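Local coordinates for putative Ribokinase II (Escherichia coli O6, PDB 3IQ0), which probably phosphorylates a sugar or sugar-like substrate at the expense of ATP, as a carbohydrate kinase of the pfkB (ribokinase) family, at residues F108-A113 against S140-H145. Residues are numbered along the deposited sequence; the frame is centred on the assembly and turned at random.
Sequences FNIKNA and SLFSFH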
loop_
_atom_site.group_PDB
_atom_site.type_symbol
_atom_site.label_atom_id
_atom_site.label_comp_id
_atom_site.label_asym_id
_atom_site.label_seq_id
_atom_site.Cartn_x
_atom_site.Cartn_y
_atom_site.Cartn_z
ATOM N N PHE B 108 -0.996 -7.210 3.343
ATOM C CA PHE B 108 0.365 -6.682 3.291
ATOM C C PHE B 108 0.780 -6.002 2.000
ATOM O O PHE B 108 0.372 -6.395 0.907
ATOM C CB PHE B 108 1.385 -7.800 3.518
ATOM C CG PHE B 108 1.363 -8.385 4.889
ATOM C CD1 PHE B 108 1.729 -7.619 5.990
ATOM C CD2 PHE B 108 1.007 -9.715 5.081
ATOM C CE1 PHE B 108 1.744 -8.170 7.268
ATOM C CE2 PHE B 108 1.017 -10.279 6.353
ATOM C CZ PHE B 108 1.387 -9.507 7.449
ATOM N N ASN B 109 1.621 -4.986 2.157
ATOM C CA ASN B 109 2.226 -4.274 1.045
ATOM C C ASN B 109 3.664 -4.043 1.479
ATOM O O ASN B 109 4.024 -2.959 1.928
ATOM C CB ASN B 109 1.580 -2.929 0.764
ATOM C CG ASN B 109 2.350 -2.151 -0.294
ATOM O OD1 ASN B 109 2.764 -2.714 -1.309
ATOM N ND2 ASN B 109 2.552 -0.864 -0.062
ATOM N N ILE B 110 4.478 -5.081 1.356
ATOM C CA ILE B 110 5.873 -5.008 1.752
ATOM C C ILE B 110 6.789 -5.362 0.587
ATOM O O ILE B 110 7.670 -4.591 0.214
ATOM C CB ILE B 110 6.149 -5.988 2.907
ATOM C CG1 ILE B 110 5.297 -5.614 4.123
ATOM C CG2 ILE B 110 7.636 -6.010 3.230
ATOM C CD1 ILE B 110 5.354 -6.642 5.239
ATOM N N LYS B 111 6.571 -6.546 0.029
ATOM C CA LYS B 111 7.362 -7.058 -1.086
ATOM C C LYS B 111 7.468 -6.062 -2.235
ATOM O O LYS B 111 8.529 -5.919 -2.845
ATOM C CB LYS B 111 6.739 -8.358 -1.595
ATOM C CG LYS B 111 7.517 -9.044 -2.709
ATOM C CD LYS B 111 6.584 -9.475 -3.835
ATOM C CE LYS B 111 5.411 -10.298 -3.310
ATOM N NZ LYS B 111 4.360 -10.504 -4.352
ATOM N N ASN B 112 6.367 -5.376 -2.525
ATOM C CA ASN B 112 6.338 -4.411 -3.613
ATOM C C ASN B 112 6.376 -2.954 -3.177
ATOM O O ASN B 112 6.016 -2.070 -3.950
ATOM C CB ASN B 112 5.103 -4.645 -4.482
ATOM C CG ASN B 112 5.142 -5.977 -5.182
ATOM O OD1 ASN B 112 6.099 -6.281 -5.891
ATOM N ND2 ASN B 112 4.105 -6.787 -4.986
ATOM N N ALA B 113 6.809 -2.707 -1.948
ATOM C CA ALA B 113 6.897 -1.346 -1.436
ATOM C C ALA B 113 8.361 -0.967 -1.212
ATOM O O ALA B 113 9.269 -1.659 -1.673
ATOM C CB ALA B 113 6.119 -1.228 -0.125
ATOM N N SER B 140 12.759 -10.876 6.521
ATOM C CA SER B 140 13.253 -9.884 5.573
ATOM C C SER B 140 13.753 -10.490 4.266
ATOM O O SER B 140 13.843 -9.804 3.254
ATOM C CB SER B 140 14.390 -9.076 6.201
ATOM O OG SER B 140 13.980 -8.475 7.412
ATOM N N LEU B 141 14.080 -11.775 4.287
ATOM C CA LEU B 141 14.603 -12.435 3.094
ATOM C C LEU B 141 13.508 -12.918 2.150
ATOM O O LEU B 141 13.232 -14.113 2.080
ATOM C CB LEU B 141 15.493 -13.607 3.509
ATOM C CG LEU B 141 16.631 -13.227 4.461
ATOM C CD1 LEU B 141 17.433 -14.463 4.846
ATOM C CD2 LEU B 141 17.518 -12.192 3.790
ATOM N N PHE B 142 12.893 -11.983 1.429
ATOM C CA PHE B 142 11.829 -12.322 0.493
ATOM C C PHE B 142 12.166 -11.974 -0.956
ATOM O O PHE B 142 11.286 -11.961 -1.818
ATOM C CB PHE B 142 10.512 -11.644 0.913
ATOM C CG PHE B 142 10.605 -10.142 1.066
ATOM C CD1 PHE B 142 10.736 -9.316 -0.045
ATOM C CD2 PHE B 142 10.530 -9.554 2.328
ATOM C CE1 PHE B 142 10.790 -7.926 0.095
ATOM C CE2 PHE B 142 10.582 -8.169 2.479
ATOM C CZ PHE B 142 10.712 -7.353 1.363
ATOM N N SER B 143 13.441 -11.696 -1.219
ATOM C CA SER B 143 13.905 -11.364 -2.568
ATOM C C SER B 143 15.427 -11.467 -2.612
ATOM O O SER B 143 16.089 -11.357 -1.578
ATOM C CB SER B 143 13.479 -9.947 -2.963
ATOM O OG SER B 143 14.423 -8.987 -2.535
ATOM N N PHE B 144 15.981 -11.669 -3.806
ATOM C CA PHE B 144 17.425 -11.801 -3.944
ATOM C C PHE B 144 18.142 -10.501 -3.587
ATOM O O PHE B 144 19.313 -10.518 -3.211
ATOM C CB PHE B 144 17.786 -12.259 -5.368
ATOM C CG PHE B 144 17.848 -11.146 -6.377
ATOM C CD1 PHE B 144 19.025 -10.426 -6.561
ATOM C CD2 PHE B 144 16.733 -10.818 -7.143
ATOM C CE1 PHE B 144 19.093 -9.396 -7.496
ATOM C CE2 PHE B 144 16.789 -9.789 -8.081
ATOM C CZ PHE B 144 17.973 -9.076 -8.259
ATOM N N HIS B 145 17.438 -9.378 -3.705
ATOM C CA HIS B 145 18.006 -8.076 -3.367
ATOM C C HIS B 145 18.162 -7.953 -1.856
ATOM O O HIS B 145 19.104 -7.331 -1.367
ATOM C CB HIS B 145 17.099 -6.956 -3.870
ATOM C CG HIS B 145 17.310 -6.605 -5.308
ATOM N ND1 HIS B 145 16.266 -6.359 -6.175
ATOM C CD2 HIS B 145 18.445 -6.423 -6.024
ATOM C CE1 HIS B 145 16.750 -6.042 -7.363
ATOM N NE2 HIS B 145 18.070 -6.073 -7.297
#
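With chi1 at 55°, F142 sets its CG between its own backbone N and carbonyl carbon and sends the ring across to I110 and K111; on I110, the first torsion places CG2 opposite the backbone N, where it meets that ring. The contact joins the small beta-sheet lid to the large alpha/beta domain, as in pfkB-family kinases: a type I beta turn, I110 to A113, leaving strand 106-109, outermost within this chain in the four-stranded sheet, and the loop between strand 131-137 and helix 144-159. I110 CG2 lies 3.7 Å from F142 CE2, the two side chains crossing at about a right angle. Isoleucine suits this place because its CG2 methyl gives the ring an apolar surface while CG1 points elsewhere. A113 N to I110 O, 3.0 Å, closes the turn. K111 CA makes the closer contact, 3.7 Å from F142 CE1; K111 CG is 4.2 Å from F142 CD1, a looser touch. No hydrogen bond links the segments; the large flat ring of F142, which also touches M174, reaches across to the turn by apolar packing. K111 then bends at chi2 and chi3 and leads away, where NZ hydrogen-bonds L88 O of the second subunit. Beyond F142, S143 N-caps helix 144-159, its short hydroxyl suited to accepting first-turn N-H groups: OG takes M146 N and, more weakly, H145 N (3.3 Å, 123°).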